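Local coordinates for putative TRAP PERIPLASMIC SOLUTE BINDING PROTEIN (Haemophilus influenzae, PDB 4PBQ), which binds L-gulonate and probably delivers it, or related sugar acids, to a tripartite ATP-independent periplasmic (TRAP) transporter, at residues D73-G78 against G87-L92; W103-L108 against V304-F309; Y141-F146 against L268-E273. One frame throughout, in Å; residues are numbered along the deposited sequence.

Interaction 1. Residues D73-G78 against G87-L92; sequences DQIVNG and GITGLL. With 2UF (L-gulonate), chain D.
Thr89 turns its methyl group to the helix, and CG2 meets Ile75 CG2 at 3.6 Å and Val76 CG2 at 4.0 Å. The helix and strand belong to a beta-alpha-beta crossover, in which helix 72-81 joins parallel strands 59-64 and 86-89 of the large sheet. The Ile75 side chain runs alongside Thr89 in the opposite sense, and Val76 lies across it. Gly87 brings its CA within 4.3 Å of Ile75 CG2, a spot where a CB would run into that methyl. At the other end Leu92 reaches back: its CD1 sits 3.8 Å from Asp73 N, while CD2 lies 3.6 Å from the gulonate O4, placing this side chain between helix and sugar acid. A chi1 of 71° turns Thr89 CG2 to the helix while OG1 points to Gly90 O. The hydroxyl donates to that oxygen at 2.8 Å and is also bonded to Gln237 NE2 of strand 231-239. One residue before the segment, Glu72 ties the helix start to the pocket, OE2 taking Gly90 N and OE1 the ligand. Just beyond Gly90, Leu91 N donates to gulonate O2 at 2.9 Å, with an angle of 158° at the hydrogen.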
# COMPACT_ATOMS: atom_id res chain seq x y z
N ASP A 73 7.92 -7.94 3.60
CA ASP A 73 7.88 -9.32 3.20
C ASP A 73 7.93 -10.32 4.37
O ASP A 73 7.33 -11.39 4.33
CB ASP A 73 8.97 -9.64 2.17
CG ASP A 73 10.37 -9.31 2.64
OD1 ASP A 73 10.60 -8.32 3.38
OD2 ASP A 73 11.29 -10.05 2.20
N GLN A 74 8.69 -9.96 5.39
CA GLN A 74 8.79 -10.77 6.61
C GLN A 74 7.46 -10.79 7.38
O GLN A 74 7.08 -11.82 7.95
CB GLN A 74 9.94 -10.25 7.49
CG GLN A 74 10.17 -11.13 8.73
CD GLN A 74 11.55 -10.92 9.38
OE1 GLN A 74 12.58 -11.35 8.84
NE2 GLN A 74 11.57 -10.30 10.54
N ILE A 75 6.75 -9.67 7.36
CA ILE A 75 5.40 -9.60 7.95
C ILE A 75 4.45 -10.54 7.20
O ILE A 75 3.74 -11.32 7.82
CB ILE A 75 4.84 -8.17 7.96
CG1 ILE A 75 5.80 -7.21 8.66
CG2 ILE A 75 3.45 -8.16 8.59
CD1 ILE A 75 6.21 -7.64 10.05
N VAL A 76 4.45 -10.49 5.87
CA VAL A 76 3.63 -11.43 5.11
C VAL A 76 3.92 -12.88 5.52
O VAL A 76 2.98 -13.65 5.81
CB VAL A 76 3.82 -11.27 3.58
CG1 VAL A 76 2.98 -12.34 2.82
CG2 VAL A 76 3.40 -9.92 3.11
N ASN A 77 5.19 -13.26 5.54
CA ASN A 77 5.54 -14.65 5.89
C ASN A 77 5.16 -15.02 7.32
O ASN A 77 4.74 -16.16 7.59
CB ASN A 77 7.00 -14.88 5.61
CG ASN A 77 7.26 -14.95 4.11
OD1 ASN A 77 6.40 -15.44 3.37
ND2 ASN A 77 8.40 -14.46 3.67
N GLY A 78 5.31 -14.06 8.22
CA GLY A 78 4.93 -14.29 9.61
C GLY A 78 3.43 -14.47 9.78
O GLY A 78 2.99 -15.28 10.60
N GLY A 87 -1.08 -7.92 11.13
CA GLY A 87 -0.22 -6.95 10.51
C GLY A 87 -0.94 -6.11 9.50
O GLY A 87 -2.09 -6.41 9.13
N ILE A 88 -0.26 -5.05 9.08
CA ILE A 88 -0.66 -4.31 7.88
C ILE A 88 0.46 -4.39 6.88
O ILE A 88 1.60 -4.10 7.20
CB ILE A 88 -0.98 -2.84 8.15
CG1 ILE A 88 -2.12 -2.72 9.19
CG2 ILE A 88 -1.34 -2.11 6.83
CD1 ILE A 88 -2.56 -1.32 9.54
N THR A 89 0.11 -4.83 5.67
CA THR A 89 1.06 -4.87 4.55
C THR A 89 0.35 -4.32 3.33
O THR A 89 -0.87 -4.20 3.32
CB THR A 89 1.57 -6.28 4.22
OG1 THR A 89 0.54 -7.09 3.63
CG2 THR A 89 2.08 -7.00 5.47
N GLY A 90 1.14 -4.09 2.29
CA GLY A 90 0.61 -3.92 0.95
C GLY A 90 0.40 -5.27 0.28
O GLY A 90 0.08 -6.27 0.94
N LEU A 91 0.59 -5.31 -1.04
CA LEU A 91 0.08 -6.43 -1.81
C LEU A 91 1.18 -7.43 -2.22
O LEU A 91 1.09 -8.06 -3.26
CB LEU A 91 -0.59 -5.89 -3.10
CG LEU A 91 -1.63 -4.77 -2.91
CD1 LEU A 91 -2.36 -4.43 -4.21
CD2 LEU A 91 -2.64 -5.14 -1.86
N LEU A 92 2.22 -7.58 -1.40
CA LEU A 92 3.37 -8.39 -1.79
C LEU A 92 3.03 -9.88 -1.95
O LEU A 92 3.74 -10.59 -2.66
CB LEU A 92 4.52 -8.22 -0.80
CG LEU A 92 5.10 -6.83 -0.61
CD1 LEU A 92 6.30 -6.92 0.27
CD2 LEU A 92 5.44 -6.18 -1.97
O6A 2UF D . 8.04 -0.70 0.03
C6 2UF D . 7.20 -0.06 -0.60
O6B 2UF D . 7.44 0.84 -1.42
C5 2UF D . 5.72 -0.37 -0.30
O5 2UF D . 4.96 0.79 -0.54
C4 2UF D . 5.21 -1.53 -1.20
O4 2UF D . 5.90 -2.74 -0.86
C3 2UF D . 3.69 -1.69 -1.02
O3 2UF D . 3.29 -1.78 0.39
C2 2UF D . 3.17 -2.95 -1.75
O2 2UF D . 1.77 -2.78 -1.79
C1 2UF D . 3.68 -3.02 -3.22
O1 2UF D . 3.02 -4.12 -3.85

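Interaction 2. Residues W103-L108 against V304-F309; sequences WEWPYL and VLYDSF. With 2UF (L-gulonate), chain D.
Trp105 and Phe309 lie face to face, the centroids of the indole six-membered ring and the phenyl ring 3.7 Å apart and their planes only 15° from parallel. Phe309 CE2 approaches Trp105 CD2, at the indole ring junction, to 3.3 Å, and the phenyl ring reaches along the indole as far as NE1. Phe309 is held from both sides: its opposite face lies over the backbone, with Leu305 O one helical turn earlier 3.2 Å from the ring plane. Tyr306 completes an aromatic cluster. Its face receives the edge of the indole in an offset edge-to-face pair, planes at 87°, with Trp105 CE3 3.8 Å from Tyr306 CE2. Beside the rings, Pro106 CG packs against Leu305 CD1 at 3.6 Å, the leucine lying crosswise to the proline.

The polar edge begins at the Tyr306 hydroxyl, which donates to Pro106 O over 2.7 Å from above the carbonyl plane. This bond fastens the helix to the type II turn Trp105-Leu108. Immediately before Trp105, Glu104, extended beyond CG, grips the ligand with both oxygens, gulonate O1 donating to Glu104 OE1 at 2.7 Å and gulonate O2 to Glu104 OE2 at 2.6 Å; Ser232 OG also bonds OE2. The aromatic cluster thus packs on the residue adjoining a ligand-binding one. Helix 292-312 supplies Tyr306 and Phe309, helix 172-180 adds Leu173 against Phe309, and helix 316-326 lays Ala316 and Val320 against Trp105.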
# COMPACT_ATOMS: atom_id res chain seq x y z
N TRP A 103 -5.15 -4.43 -7.21
CA TRP A 103 -5.54 -3.08 -6.79
C TRP A 103 -4.50 -2.03 -7.14
O TRP A 103 -4.84 -0.87 -7.20
CB TRP A 103 -5.84 -3.03 -5.27
CG TRP A 103 -6.63 -4.20 -4.84
CD1 TRP A 103 -6.23 -5.20 -3.99
CD2 TRP A 103 -7.96 -4.54 -5.26
NE1 TRP A 103 -7.23 -6.14 -3.87
CE2 TRP A 103 -8.30 -5.75 -4.64
CE3 TRP A 103 -8.89 -3.93 -6.11
CZ2 TRP A 103 -9.52 -6.36 -4.85
CZ3 TRP A 103 -10.11 -4.55 -6.30
CH2 TRP A 103 -10.41 -5.74 -5.69
N GLU A 104 -3.25 -2.47 -7.34
CA GLU A 104 -2.14 -1.60 -7.70
C GLU A 104 -1.89 -1.54 -9.22
O GLU A 104 -0.92 -0.94 -9.66
CB GLU A 104 -0.87 -2.03 -6.96
CG GLU A 104 -0.87 -1.56 -5.49
CD GLU A 104 0.31 -2.10 -4.67
OE1 GLU A 104 0.84 -3.18 -5.04
OE2 GLU A 104 0.74 -1.41 -3.71
N TRP A 105 -2.77 -2.11 -10.04
CA TRP A 105 -2.62 -1.94 -11.47
C TRP A 105 -2.75 -0.45 -11.81
O TRP A 105 -3.60 0.25 -11.25
CB TRP A 105 -3.62 -2.80 -12.23
CG TRP A 105 -3.32 -4.28 -12.16
CD1 TRP A 105 -2.32 -4.88 -11.45
CD2 TRP A 105 -4.05 -5.33 -12.78
NE1 TRP A 105 -2.38 -6.25 -11.60
CE2 TRP A 105 -3.44 -6.55 -12.41
CE3 TRP A 105 -5.17 -5.37 -13.62
CZ2 TRP A 105 -3.90 -7.78 -12.87
CZ3 TRP A 105 -5.62 -6.59 -14.07
CH2 TRP A 105 -4.98 -7.77 -13.70
N PRO A 106 -1.93 0.05 -12.74
CA PRO A 106 -1.87 1.52 -12.95
C PRO A 106 -3.18 2.13 -13.45
O PRO A 106 -3.87 1.55 -14.30
CB PRO A 106 -0.75 1.67 -13.98
CG PRO A 106 0.13 0.51 -13.71
CD PRO A 106 -0.82 -0.63 -13.42
N TYR A 107 -3.54 3.27 -12.89
CA TYR A 107 -4.72 4.03 -13.34
C TYR A 107 -6.06 3.28 -13.19
O TYR A 107 -7.04 3.55 -13.89
CB TYR A 107 -4.47 4.59 -14.77
CG TYR A 107 -3.15 5.35 -14.83
CD1 TYR A 107 -3.01 6.56 -14.19
CD2 TYR A 107 -2.04 4.82 -15.49
CE1 TYR A 107 -1.79 7.26 -14.17
CE2 TYR A 107 -0.83 5.49 -15.48
CZ TYR A 107 -0.70 6.72 -14.84
OH TYR A 107 0.50 7.40 -14.85
N LEU A 108 -6.12 2.36 -12.23
CA LEU A 108 -7.33 1.62 -11.94
C LEU A 108 -8.39 2.52 -11.29
O LEU A 108 -9.58 2.37 -11.58
CB LEU A 108 -7.01 0.43 -11.04
CG LEU A 108 -8.07 -0.65 -10.88
CD1 LEU A 108 -8.38 -1.33 -12.21
CD2 LEU A 108 -7.59 -1.66 -9.85
N VAL A 304 0.59 -1.30 -22.05
CA VAL A 304 1.31 -2.54 -22.33
C VAL A 304 1.19 -3.52 -21.14
O VAL A 304 1.17 -4.74 -21.33
CB VAL A 304 2.79 -2.24 -22.63
CG1 VAL A 304 3.52 -1.82 -21.36
CG2 VAL A 304 3.47 -3.44 -23.28
N LEU A 305 1.05 -2.99 -19.92
CA LEU A 305 0.94 -3.85 -18.75
C LEU A 305 -0.37 -4.62 -18.80
O LEU A 305 -0.40 -5.82 -18.52
CB LEU A 305 1.02 -3.05 -17.46
CG LEU A 305 2.28 -2.19 -17.30
CD1 LEU A 305 2.09 -1.26 -16.12
CD2 LEU A 305 3.48 -3.06 -17.11
N TYR A 306 -1.45 -3.92 -19.16
CA TYR A 306 -2.77 -4.51 -19.25
C TYR A 306 -2.86 -5.49 -20.39
O TYR A 306 -3.48 -6.55 -20.26
CB TYR A 306 -3.82 -3.42 -19.41
CG TYR A 306 -4.15 -2.71 -18.12
CD1 TYR A 306 -3.41 -1.60 -17.71
CD2 TYR A 306 -5.19 -3.14 -17.33
CE1 TYR A 306 -3.72 -0.94 -16.49
CE2 TYR A 306 -5.49 -2.52 -16.14
CZ TYR A 306 -4.75 -1.42 -15.72
OH TYR A 306 -5.13 -0.83 -14.53
N ASP A 307 -2.22 -5.16 -21.52
CA ASP A 307 -2.20 -6.10 -22.62
C ASP A 307 -1.68 -7.44 -22.15
O ASP A 307 -2.21 -8.51 -22.50
CB ASP A 307 -1.31 -5.59 -23.76
CG ASP A 307 -1.84 -4.33 -24.41
OD1 ASP A 307 -3.06 -4.03 -24.26
OD2 ASP A 307 -1.04 -3.64 -25.06
N SER A 308 -0.61 -7.38 -21.36
CA SER A 308 0.00 -8.58 -20.85
C SER A 308 -0.92 -9.27 -19.82
O SER A 308 -1.07 -10.49 -19.85
CB SER A 308 1.38 -8.24 -20.27
OG SER A 308 2.01 -9.37 -19.72
N PHE A 309 -1.57 -8.51 -18.94
CA PHE A 309 -2.44 -9.14 -17.94
C PHE A 309 -3.53 -9.97 -18.63
O PHE A 309 -3.84 -11.08 -18.23
CB PHE A 309 -3.19 -8.11 -17.05
CG PHE A 309 -2.31 -7.19 -16.24
CD1 PHE A 309 -1.12 -7.61 -15.69
CD2 PHE A 309 -2.72 -5.88 -16.00
CE1 PHE A 309 -0.34 -6.73 -14.93
CE2 PHE A 309 -1.94 -5.01 -15.25
CZ PHE A 309 -0.76 -5.45 -14.72
O6A 2UF D . 8.04 -0.70 0.03
C6 2UF D . 7.20 -0.06 -0.60
O6B 2UF D . 7.44 0.84 -1.42
C5 2UF D . 5.72 -0.37 -0.30
O5 2UF D . 4.96 0.79 -0.54
C4 2UF D . 5.21 -1.53 -1.20
O4 2UF D . 5.90 -2.74 -0.86
C3 2UF D . 3.69 -1.69 -1.02
O3 2UF D . 3.29 -1.78 0.39
C2 2UF D . 3.17 -2.95 -1.75
O2 2UF D . 1.77 -2.78 -1.79
C1 2UF D . 3.68 -3.02 -3.22
O1 2UF D . 3.02 -4.12 -3.85

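Interaction 3. Residues Y141-F146 against L268-E273; sequences YGMNGF and LAIKTE
The carboxylate of Glu273 carries the terminal methyl of Met143, a selenomethionine, over one face: Met143 CE is 3.6 Å from Glu273 OE1 and 3.7 Å from Glu273 OE2. Around the edge the polar partners divide. Asn112 ND2 of helix 112-119 donates to OE1, while three waters gather at OE2. Water 2 lies close to the carboxylate plane, gives a hydrogen bond to Glu273 OE2 at 2.7 Å and accepts from Phe146 N, also at 2.7 Å. Water 1 sits on the same side of the plane as the Met143 methyl and links to Asn144 O; water 3 sits on the other side and links to Phe146 O. How these two share their protons is less certain, since each has more acceptors nearby than it can serve. The helix therefore meets the strand's backbone largely through water at this end.

Strand 136-151 and helix 248-281 are both long, and they run nearly parallel here, their local axes 18° apart and 8.9 Å at closest approach. Long elements of this kind link the two lobes in TRAP solute-binding proteins. Asn144 and Gly145 both face Ser232 of strand 231-239, forming a classic beta bulge. With phi at 127° and psi almost fully extended, a CB on Gly145 would jam against the carbonyl O of Asn144, so the backbone here calls for glycine.

Apolar packing occupies the other end. Met143 stretches out from the strand, CG anti to its backbone N (chi1 166°) and the chain extended beyond, which brings SE against both Ala269 CB (4.0 Å) and Ile270 CG1 (3.8 Å). At the strand backbone, Met143 N donates to Glu265 OE1, one turn earlier on the same helix than Ala269.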
# COMPACT_ATOMS: atom_id res chain seq x y z
N TYR A 141 -9.54 -3.33 4.17
CA TYR A 141 -8.77 -2.56 3.22
C TYR A 141 -8.69 -1.10 3.66
O TYR A 141 -9.72 -0.38 3.66
CB TYR A 141 -9.47 -2.57 1.87
CG TYR A 141 -9.41 -3.87 1.10
CD1 TYR A 141 -8.27 -4.24 0.38
CD2 TYR A 141 -10.53 -4.69 1.04
CE1 TYR A 141 -8.25 -5.42 -0.34
CE2 TYR A 141 -10.53 -5.86 0.30
CZ TYR A 141 -9.39 -6.22 -0.39
OH TYR A 141 -9.38 -7.38 -1.11
N GLY A 142 -7.50 -0.68 4.06
CA GLY A 142 -7.23 0.70 4.37
C GLY A 142 -6.43 1.37 3.27
O GLY A 142 -6.09 0.76 2.26
N MSE A 143 -6.06 2.62 3.50
CA MSE A 143 -5.39 3.44 2.50
C MSE A 143 -3.96 3.80 2.89
O MSE A 143 -3.69 4.27 4.00
CB MSE A 143 -6.22 4.73 2.28
CG MSE A 143 -5.51 5.82 1.54
SE MSE A 143 -6.56 7.45 1.27
CE MSE A 143 -5.13 8.72 1.18
N ASN A 144 -3.03 3.53 1.98
CA ASN A 144 -1.74 4.18 2.03
C ASN A 144 -1.72 5.34 1.02
O ASN A 144 -1.24 6.43 1.32
CB ASN A 144 -0.61 3.17 1.80
CG ASN A 144 -0.37 2.31 3.02
OD1 ASN A 144 -0.61 2.76 4.13
ND2 ASN A 144 0.08 1.09 2.82
N GLY A 145 -2.27 5.11 -0.18
CA GLY A 145 -2.58 6.19 -1.08
C GLY A 145 -2.02 6.05 -2.48
O GLY A 145 -1.32 5.06 -2.79
N PHE A 146 -2.33 7.03 -3.32
CA PHE A 146 -1.69 7.08 -4.63
C PHE A 146 -0.22 7.32 -4.51
O PHE A 146 0.25 8.12 -3.70
CB PHE A 146 -2.32 8.16 -5.47
CG PHE A 146 -3.69 7.79 -5.99
CD1 PHE A 146 -3.84 7.03 -7.13
CD2 PHE A 146 -4.81 8.21 -5.31
CE1 PHE A 146 -5.09 6.70 -7.60
CE2 PHE A 146 -6.09 7.88 -5.76
CZ PHE A 146 -6.24 7.13 -6.90
N LEU A 268 -9.05 9.75 8.18
CA LEU A 268 -7.83 10.35 8.67
C LEU A 268 -6.74 10.42 7.59
O LEU A 268 -6.00 11.40 7.48
CB LEU A 268 -7.33 9.57 9.89
CG LEU A 268 -6.10 10.20 10.55
CD1 LEU A 268 -6.38 11.62 11.01
CD2 LEU A 268 -5.62 9.36 11.74
N ALA A 269 -6.67 9.38 6.78
CA ALA A 269 -5.67 9.32 5.73
C ALA A 269 -5.93 10.39 4.67
O ALA A 269 -5.00 11.07 4.23
CB ALA A 269 -5.62 7.91 5.11
N ILE A 270 -7.18 10.55 4.25
CA ILE A 270 -7.51 11.58 3.28
C ILE A 270 -7.18 12.98 3.83
O ILE A 270 -6.54 13.79 3.14
CB ILE A 270 -8.97 11.45 2.82
CG1 ILE A 270 -9.11 10.16 2.01
CG2 ILE A 270 -9.40 12.67 2.00
CD1 ILE A 270 -10.53 9.69 1.84
N LYS A 271 -7.59 13.24 5.07
CA LYS A 271 -7.33 14.51 5.73
C LYS A 271 -5.84 14.79 5.88
O LYS A 271 -5.37 15.91 5.60
CB LYS A 271 -8.03 14.52 7.10
CG LYS A 271 -7.82 15.78 7.94
CD LYS A 271 -8.43 15.60 9.33
CE LYS A 271 -8.02 16.72 10.27
NZ LYS A 271 -8.58 18.01 9.80
N THR A 272 -5.11 13.77 6.32
CA THR A 272 -3.69 13.90 6.63
C THR A 272 -2.88 14.07 5.35
O THR A 272 -1.93 14.84 5.32
CB THR A 272 -3.16 12.71 7.48
OG1 THR A 272 -3.89 12.65 8.72
CG2 THR A 272 -1.72 12.89 7.82
N GLU A 273 -3.27 13.39 4.29
CA GLU A 273 -2.53 13.49 3.04
C GLU A 273 -2.54 14.92 2.50
O GLU A 273 -1.54 15.41 1.98
CB GLU A 273 -3.12 12.53 2.03
CG GLU A 273 -2.50 12.63 0.66
CD GLU A 273 -3.08 11.59 -0.26
OE1 GLU A 273 -4.27 11.75 -0.64
OE2 GLU A 273 -2.36 10.58 -0.53
O HOH W 1 -0.35 9.45 1.16
O HOH W 2 -3.82 9.06 -2.23
O HOH W 3 -0.20 10.26 -2.13

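In the fold
Interactions 1 and 2 both touch the gulonate, through segments separated by only ten residues, although their centres are about 22 Å apart. They meet at the pocket wall, where Leu91 CD1 packs 3.5 Å from Glu104 CG; Leu91 N and Glu104 OE2 share the ligand's O2. Interaction 3 lies farther from the ligand, the CA of Gly145 being about 9 Å from the nearest gulonate atom. It joins interaction 2 through an edge-to-face pair of Trp103 and Tyr141, with Trp103 NE1 3.7 Å from Tyr141 OH. Interactions 1 and 3 do not touch, but both reach the large mixed sheet, where strand 231-239 pairs with 86-89 and with 136-151. Ser232 of strand 231-239 connects interactions 2 and 3.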